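Local structure of alkyl hydroperoxide reductase E (Mycobacterium tuberculosis, 5C04) at residues Glu132-Gln135 with Val139-Gln142; Asp55-Phe60 with Phe87-Leu92. The protein probably reduces hydrogen peroxide and organic hydroperoxides to water and alcohols as a mycoredoxin-dependent peroxiredoxin, protecting the cell against oxidative stress. The protein carries 1 engineered substitution. All blocks are in the same frame, centred on the assembly; numbering follows the deposited sequence.

Contact 1. Residues Glu132-Gln135 with Val139-Gln142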
ATOM      1  N   GLU A 132      12.611   4.513  20.175  1.00 27.20           N
ATOM      2  CA  GLU A 132      11.889   3.377  20.704  1.00 26.68           C
ATOM      3  C   GLU A 132      11.360   2.550  19.548  1.00 26.19           C
ATOM      4  O   GLU A 132      11.231   3.061  18.414  1.00 26.81           O
ATOM      5  CB  GLU A 132      10.722   3.813  21.576  1.00 27.56           C
ATOM      6  CG  GLU A 132       9.582   4.448  20.786  1.00 26.54           C
ATOM      7  CD  GLU A 132       8.406   4.934  21.593  1.00 27.93           C
ATOM      8  OE1 GLU A 132       8.327   4.665  22.826  1.00 30.23           O
ATOM      9  OE2 GLU A 132       7.529   5.605  20.977  1.00 25.68           O
ATOM     10  N   MET A 133      11.037   1.297  19.841  1.00 26.61           N
ATOM     11  CA  MET A 133      10.323   0.458  18.873  1.00 26.46           C
ATOM     12  C   MET A 133       9.414  -0.522  19.563  1.00 27.57           C
ATOM     13  O   MET A 133       9.878  -1.407  20.287  1.00 29.63           O
ATOM     14  CB  MET A 133      11.280  -0.311  17.964  1.00 27.51           C
ATOM     15  CG  MET A 133      10.593  -0.906  16.738  1.00 27.21           C
ATOM     16  SD  MET A 133      11.554  -2.163  15.867  1.00 28.57           S
ATOM     17  CE  MET A 133      11.484  -3.550  16.995  1.00 31.96           C
ATOM     18  N   LYS A 134       8.112  -0.350  19.352  1.00 25.48           N
ATOM     19  CA  LYS A 134       7.107  -1.278  19.831  1.00 27.10           C
ATOM     20  C   LYS A 134       6.601  -2.169  18.695  1.00 25.19           C
ATOM     21  O   LYS A 134       6.759  -1.847  17.511  1.00 25.04           O
ATOM     22  CB  LYS A 134       5.960  -0.513  20.505  1.00 28.37           C
ATOM     23  CG  LYS A 134       6.421   0.400  21.641  1.00 31.07           C
ATOM     24  CD  LYS A 134       7.154  -0.374  22.716  1.00 35.61           C
ATOM     25  CE  LYS A 134       7.289   0.439  23.995  1.00 39.11           C
ATOM     26  NZ  LYS A 134       8.051   1.689  23.732  1.00 40.84           N
ATOM     27  N   GLN A 135       5.982  -3.283  19.055  1.00 26.79           N
ATOM     28  CA  GLN A 135       5.428  -4.197  18.076  1.00 27.22           C
ATOM     29  C   GLN A 135       4.100  -3.693  17.498  1.00 25.33           C
ATOM     30  O   GLN A 135       3.459  -2.784  18.052  1.00 24.85           O
ATOM     31  CB  GLN A 135       5.252  -5.588  18.692  1.00 29.82           C
ATOM     32  CG  GLN A 135       6.567  -6.237  19.115  1.00 32.57           C
ATOM     33  CD  GLN A 135       7.500  -6.488  17.945  1.00 33.67           C
ATOM     34  OE1 GLN A 135       7.130  -7.140  16.976  1.00 35.82           O
ATOM     35  NE2 GLN A 135       8.711  -5.944  18.019  1.00 36.03           N
ATOM     36  N   VAL A 139       0.753  -0.263  21.698  1.00 24.37           N
ATOM     37  CA  VAL A 139       0.417   1.157  21.586  1.00 24.36           C
ATOM     38  C   VAL A 139       1.459   1.974  22.312  1.00 25.05           C
ATOM     39  O   VAL A 139       1.760   1.690  23.474  1.00 26.12           O
ATOM     40  CB  VAL A 139      -0.963   1.483  22.218  1.00 25.32           C
ATOM     41  CG1 VAL A 139      -1.330   2.953  22.008  1.00 27.70           C
ATOM     42  CG2 VAL A 139      -1.997   0.571  21.629  1.00 25.91           C
ATOM     43  N   ARG A 140       1.981   3.026  21.674  1.00 21.87           N
ATOM     44  CA  ARG A 140       3.018   3.850  22.277  1.00 23.01           C
ATOM     45  C   ARG A 140       2.436   4.860  23.260  1.00 23.44           C
ATOM     46  O   ARG A 140       1.255   5.222  23.171  1.00 24.21           O
ATOM     47  CB  ARG A 140       3.833   4.546  21.189  1.00 22.35           C
ATOM     48  CG  ARG A 140       4.651   3.570  20.380  1.00 21.99           C
ATOM     49  CD  ARG A 140       5.245   4.234  19.157  1.00 21.15           C
ATOM     50  NE  ARG A 140       4.272   4.287  18.086  1.00 20.22           N
ATOM     51  CZ  ARG A 140       4.599   4.464  16.808  1.00 19.82           C
ATOM     52  NH1 ARG A 140       5.855   4.744  16.468  1.00 20.59           N
ATOM     53  NH2 ARG A 140       3.655   4.386  15.890  1.00 18.86           N
ATOM     54  N   ASP A 141       3.282   5.296  24.197  1.00 24.37           N
ATOM     55  CA  ASP A 141       2.961   6.329  25.167  1.00 26.05           C
ATOM     56  C   ASP A 141       3.514   7.661  24.656  1.00 23.55           C
ATOM     57  O   ASP A 141       4.716   7.915  24.704  1.00 23.87           O
ATOM     58  CB  ASP A 141       3.602   5.947  26.507  1.00 28.71           C
ATOM     59  CG  ASP A 141       3.294   6.925  27.612  1.00 32.06           C
ATOM     60  OD1 ASP A 141       2.658   7.964  27.357  1.00 33.43           O
ATOM     61  OD2 ASP A 141       3.715   6.622  28.752  1.00 36.40           O
ATOM     62  N   GLN A 142       2.620   8.487  24.116  1.00 24.10           N
ATOM     63  CA  GLN A 142       3.017   9.732  23.486  1.00 23.20           C
ATOM     64  C   GLN A 142       3.555  10.810  24.463  1.00 24.91           C
ATOM     65  O   GLN A 142       4.201  11.749  24.051  1.00 24.60           O
ATOM     66  CB  GLN A 142       1.900  10.263  22.581  1.00 23.86           C
ATOM     67  CG  GLN A 142       1.506   9.253  21.505  1.00 22.82           C
ATOM     68  CD  GLN A 142       0.589   9.798  20.417  1.00 22.97           C
ATOM     69  OE1 GLN A 142       0.370  10.998  20.318  1.00 24.48           O
ATOM     70  NE2 GLN A 142       0.046   8.906  19.601  1.00 22.38           N
TER
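Arg-140 meets Glu-132 and Lys-134 along its aliphatic shaft, while its charged end is engaged by partners beyond them, a worked example of how a buried arginine can use its two halves separately. At the root, CB of Arg-140 lies 3.9 Å from Glu-132 OE2. One carbon further on, CG rests 3.6 Å from the same oxygen and touches a second neighbour, Lys-134 CG, at 3.8 Å. The closest approach comes at CD, 3.2 Å from Glu-132 OE2. The two segments belong to the C-terminal part of the thioredoxin fold: Glu-132 and Lys-134 sit on strand 128-134, which pairs antiparallel with strand 114-122, and Arg-140 lies in the connection to helix 143-150. A bend about the CG-CD bond (chi3 -82°) carries NE away to 4.6 Å from Glu-132 OE2, too far for a salt bridge, with the guanidinium plane turned 41° from the carboxylate. The polar tip is engaged elsewhere: NH2 of Arg-140 forms a salt bridge with Glu-49 and a hydrogen bond to Phe-37 O, while NH1 bonds to Thr-119 OG1. That hydroxyl and the indole NE1 of Trp-145 also hold Glu-132 OE2. The other carboxylate oxygen, OE1, takes Lys-134 NZ in a salt bridge of 3.1 Å within the strand. The side chain of Arg-140 passes about 6 Å from that of Cys-46, probably the catalytic cysteine.

Contact 2. Residues Asp55-Phe60 with Phe87-Leu92; sequences DHLPEF and FTFPLL
Leu-57 reaches across to Phe-89 and Thr-88 with its two methyl groups, one for each partner, and shows how a branched side chain can join two loops without any hydrogen bond between them. Its CG stands anti to the backbone N (chi1 -174°), which extends the isobutyl fork toward the other loop. CD1 is the branch that meets the aromatic residue: it lies 3.8 Å from Phe-89 CD1 and 4.1 Å from Phe-89 CB, so it meets the near end of the side chain, CB and the ring carbon beside CG. The other branch, CD2, comes to 3.5 Å from Thr-88 OG1, a van der Waals contact between a methyl and a hydroxyl; Thr-88 is exposed, so this part of the contact lies near solvent.

Phe-89 is buried, and its ring is held by more than the leucine: the side chain also packs on Ala-69 of strand 65-71 and on Glu-61. The backbone here is held by the amide of Gln-17, whose NE2 bonds to Phe-89 O and whose OE1 accepts from Leu-91 N. On the leucine side the chain coils tightly: Phe-60 N donates to Leu-57 O at 2.8 Å, and Glu-59 N to His-56 O at 3.0 Å.

The two loops thus meet beside the parallel strands. One follows helix 44-55, whose N-terminal part carries Cys-46, and leads into strand 65-71; the other follows helix 75-85 and enters strand 91-93. Each completes a beta-alpha-beta crossover. The first, from strand 32-37 to 65-71, is the core unit of the thioredoxin fold, and the second extends the sheet from it by strand 91-93 in this peroxiredoxin.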
ATOM      1  N   ASP A  55      -5.059  15.253  17.417  1.00 22.41           N
ATOM      2  CA  ASP A  55      -5.796  15.968  18.481  1.00 24.78           C
ATOM      3  C   ASP A  55      -4.856  16.891  19.284  1.00 25.74           C
ATOM      4  O   ASP A  55      -5.323  17.856  19.935  1.00 29.01           O
ATOM      5  CB  ASP A  55      -6.496  14.960  19.418  1.00 26.43           C
ATOM      6  CG  ASP A  55      -7.654  14.223  18.759  1.00 27.80           C
ATOM      7  OD1 ASP A  55      -8.088  14.569  17.641  1.00 30.69           O
ATOM      8  OD2 ASP A  55      -8.152  13.263  19.399  1.00 32.03           O
ATOM      9  N   HIS A  56      -3.556  16.611  19.279  1.00 24.94           N
ATOM     10  CA  HIS A  56      -2.568  17.401  20.013  1.00 27.72           C
ATOM     11  C   HIS A  56      -1.481  17.985  19.126  1.00 26.38           C
ATOM     12  O   HIS A  56      -0.363  18.205  19.565  1.00 25.90           O
ATOM     13  CB  HIS A  56      -1.959  16.518  21.102  1.00 31.12           C
ATOM     14  CG  HIS A  56      -2.956  16.092  22.131  1.00 34.02           C
ATOM     15  ND1 HIS A  56      -3.701  14.936  22.025  1.00 38.09           N
ATOM     16  CD2 HIS A  56      -3.364  16.700  23.269  1.00 38.99           C
ATOM     17  CE1 HIS A  56      -4.512  14.842  23.062  1.00 39.29           C
ATOM     18  NE2 HIS A  56      -4.325  15.897  23.833  1.00 39.65           N
ATOM     19  N   LEU A  57      -1.806  18.211  17.857  1.00 26.40           N
ATOM     20  CA  LEU A  57      -0.783  18.542  16.863  1.00 26.11           C
ATOM     21  C   LEU A  57       0.095  19.750  17.210  1.00 27.02           C
ATOM     22  O   LEU A  57       1.287  19.703  16.966  1.00 26.93           O
ATOM     23  CB  LEU A  57      -1.425  18.716  15.482  1.00 26.85           C
ATOM     24  CG  LEU A  57      -0.475  18.924  14.307  1.00 27.22           C
ATOM     25  CD1 LEU A  57       0.481  17.746  14.150  1.00 26.60           C
ATOM     26  CD2 LEU A  57      -1.279  19.195  13.052  1.00 29.16           C
ATOM     27  N   PRO A  58      -0.484  20.797  17.828  1.00 28.21           N
ATOM     28  CA  PRO A  58       0.382  21.939  18.142  1.00 30.66           C
ATOM     29  C   PRO A  58       1.543  21.615  19.095  1.00 30.96           C
ATOM     30  O   PRO A  58       2.531  22.378  19.145  1.00 32.49           O
ATOM     31  CB  PRO A  58      -0.591  22.919  18.778  1.00 31.20           C
ATOM     32  CG  PRO A  58      -1.920  22.583  18.182  1.00 31.03           C
ATOM     33  CD  PRO A  58      -1.894  21.084  18.137  1.00 29.04           C
ATOM     34  N   GLU A  59       1.454  20.514  19.834  1.00 29.93           N
ATOM     35  CA  GLU A  59       2.551  20.057  20.686  1.00 31.30           C
ATOM     36  C   GLU A  59       3.699  19.425  19.889  1.00 30.51           C
ATOM     37  O   GLU A  59       4.814  19.322  20.376  1.00 31.88           O
ATOM     38  CB  GLU A  59       2.041  19.068  21.727  1.00 35.70           C
ATOM     39  CG  GLU A  59       0.917  19.634  22.587  1.00 40.85           C
ATOM     40  CD  GLU A  59       0.444  18.670  23.655  1.00 48.29           C
ATOM     41  OE1 GLU A  59       1.201  17.728  23.992  1.00 53.57           O
ATOM     42  OE2 GLU A  59      -0.691  18.864  24.161  1.00 55.50           O
ATOM     43  N   PHE A  60       3.423  19.014  18.654  1.00 27.98           N
ATOM     44  CA  PHE A  60       4.398  18.325  17.825  1.00 27.29           C
ATOM     45  C   PHE A  60       4.852  19.086  16.589  1.00 28.07           C
ATOM     46  O   PHE A  60       5.933  18.816  16.071  1.00 29.76           O
ATOM     47  CB  PHE A  60       3.803  16.985  17.380  1.00 26.49           C
ATOM     48  CG  PHE A  60       3.399  16.097  18.523  1.00 26.09           C
ATOM     49  CD1 PHE A  60       4.358  15.548  19.348  1.00 28.29           C
ATOM     50  CD2 PHE A  60       2.076  15.811  18.768  1.00 27.18           C
ATOM     51  CE1 PHE A  60       4.007  14.733  20.408  1.00 28.80           C
ATOM     52  CE2 PHE A  60       1.706  14.972  19.822  1.00 27.95           C
ATOM     53  CZ  PHE A  60       2.681  14.438  20.647  1.00 28.58           C
ATOM     54  N   PHE A  87      -6.033  14.673   8.954  1.00 21.50           N
ATOM     55  CA  PHE A  87      -4.597  14.795   9.228  1.00 22.15           C
ATOM     56  C   PHE A  87      -4.036  15.887   8.315  1.00 23.87           C
ATOM     57  O   PHE A  87      -4.154  15.790   7.081  1.00 24.59           O
ATOM     58  CB  PHE A  87      -3.836  13.483   8.930  1.00 20.61           C
ATOM     59  CG  PHE A  87      -4.268  12.285   9.725  1.00 20.18           C
ATOM     60  CD1 PHE A  87      -4.826  12.387  10.988  1.00 19.98           C
ATOM     61  CD2 PHE A  87      -4.088  11.025   9.183  1.00 18.88           C
ATOM     62  CE1 PHE A  87      -5.173  11.254  11.702  1.00 19.65           C
ATOM     63  CE2 PHE A  87      -4.430   9.890   9.901  1.00 19.52           C
ATOM     64  CZ  PHE A  87      -4.977  10.008  11.147  1.00 19.15           C
ATOM     65  N   THR A  88      -3.419  16.911   8.909  1.00 23.87           N
ATOM     66  CA  THR A  88      -2.768  17.972   8.124  1.00 26.30           C
ATOM     67  C   THR A  88      -1.246  17.927   8.155  1.00 24.78           C
ATOM     68  O   THR A  88      -0.584  18.722   7.473  1.00 27.47           O
ATOM     69  CB  THR A  88      -3.215  19.368   8.597  1.00 27.04           C
ATOM     70  OG1 THR A  88      -2.831  19.550   9.961  1.00 28.91           O
ATOM     71  CG2 THR A  88      -4.715  19.528   8.462  1.00 28.71           C
ATOM     72  N   PHE A  89      -0.678  17.044   8.970  1.00 23.04           N
ATOM     73  CA  PHE A  89       0.761  16.839   9.007  1.00 22.57           C
ATOM     74  C   PHE A  89       1.180  15.895   7.870  1.00 22.30           C
ATOM     75  O   PHE A  89       0.311  15.229   7.276  1.00 21.52           O
ATOM     76  CB  PHE A  89       1.201  16.303  10.389  1.00 23.56           C
ATOM     77  CG  PHE A  89       0.422  15.085  10.860  1.00 22.48           C
ATOM     78  CD1 PHE A  89      -0.753  15.229  11.594  1.00 22.66           C
ATOM     79  CD2 PHE A  89       0.845  13.794  10.539  1.00 22.32           C
ATOM     80  CE1 PHE A  89      -1.477  14.119  12.004  1.00 22.68           C
ATOM     81  CE2 PHE A  89       0.110  12.680  10.953  1.00 22.90           C
ATOM     82  CZ  PHE A  89      -1.041  12.850  11.701  1.00 21.42           C
ATOM     83  N   PRO A  90       2.494  15.789   7.581  1.00 22.22           N
ATOM     84  CA  PRO A  90       2.933  14.906   6.500  1.00 22.90           C
ATOM     85  C   PRO A  90       2.905  13.425   6.870  1.00 22.69           C
ATOM     86  O   PRO A  90       3.420  13.024   7.921  1.00 21.90           O
ATOM     87  CB  PRO A  90       4.383  15.341   6.219  1.00 24.05           C
ATOM     88  CG  PRO A  90       4.503  16.693   6.843  1.00 25.15           C
ATOM     89  CD  PRO A  90       3.595  16.682   8.023  1.00 23.46           C
ATOM     90  N   LEU A  91       2.292  12.641   5.984  1.00 21.74           N
ATOM     91  CA  LEU A  91       2.371  11.183   5.988  1.00 20.80           C
ATOM     92  C   LEU A  91       3.248  10.845   4.817  1.00 20.46           C
ATOM     93  O   LEU A  91       2.918  11.230   3.678  1.00 20.98           O
ATOM     94  CB  LEU A  91       1.008  10.566   5.776  1.00 20.28           C
ATOM     95  CG  LEU A  91       0.071  10.531   6.989  1.00 21.88           C
ATOM     96  CD1 LEU A  91      -0.491  11.879   7.375  1.00 23.58           C
ATOM     97  CD2 LEU A  91      -1.099   9.600   6.712  1.00 22.20           C
ATOM     98  N   LEU A  92       4.367  10.181   5.099  1.00 19.91           N
ATOM     99  CA  LEU A  92       5.376   9.873   4.087  1.00 21.46           C
ATOM    100  C   LEU A  92       5.324   8.437   3.650  1.00 20.41           C
ATOM    101  O   LEU A  92       5.040   7.548   4.460  1.00 19.54           O
ATOM    102  CB  LEU A  92       6.774  10.160   4.599  1.00 22.51           C
ATOM    103  CG  LEU A  92       6.994  11.558   5.144  1.00 22.80           C
ATOM    104  CD1 LEU A  92       8.479  11.718   5.407  1.00 23.96           C
ATOM    105  CD2 LEU A  92       6.470  12.650   4.223  1.00 23.55           C
TER

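The centres of the two contacts lie about 17 Å apart, and both reach the same mixed sheet. Along the chain they come in series: contact 2 closes at residue 92 before contact 1 opens at residue 132. Contact 2 belongs to the parallel part of the sheet, whereas contact 1 joins the end of strand 128-134, antiparallel to 114-122, to the loop before helix 143-150. Trp-145 of that helix packs on both Arg-140 and Phe-60, and Gln-142 OE1 lies 4.2 Å from Phe-60 CZ. Gln-142 also bonds to Glu-49 O, and Phe-60 packs on Leu-53; parallel and antiparallel parts of the sheet are thus tied to helix 44-55, which bears Cys-46, probably the catalytic cysteine.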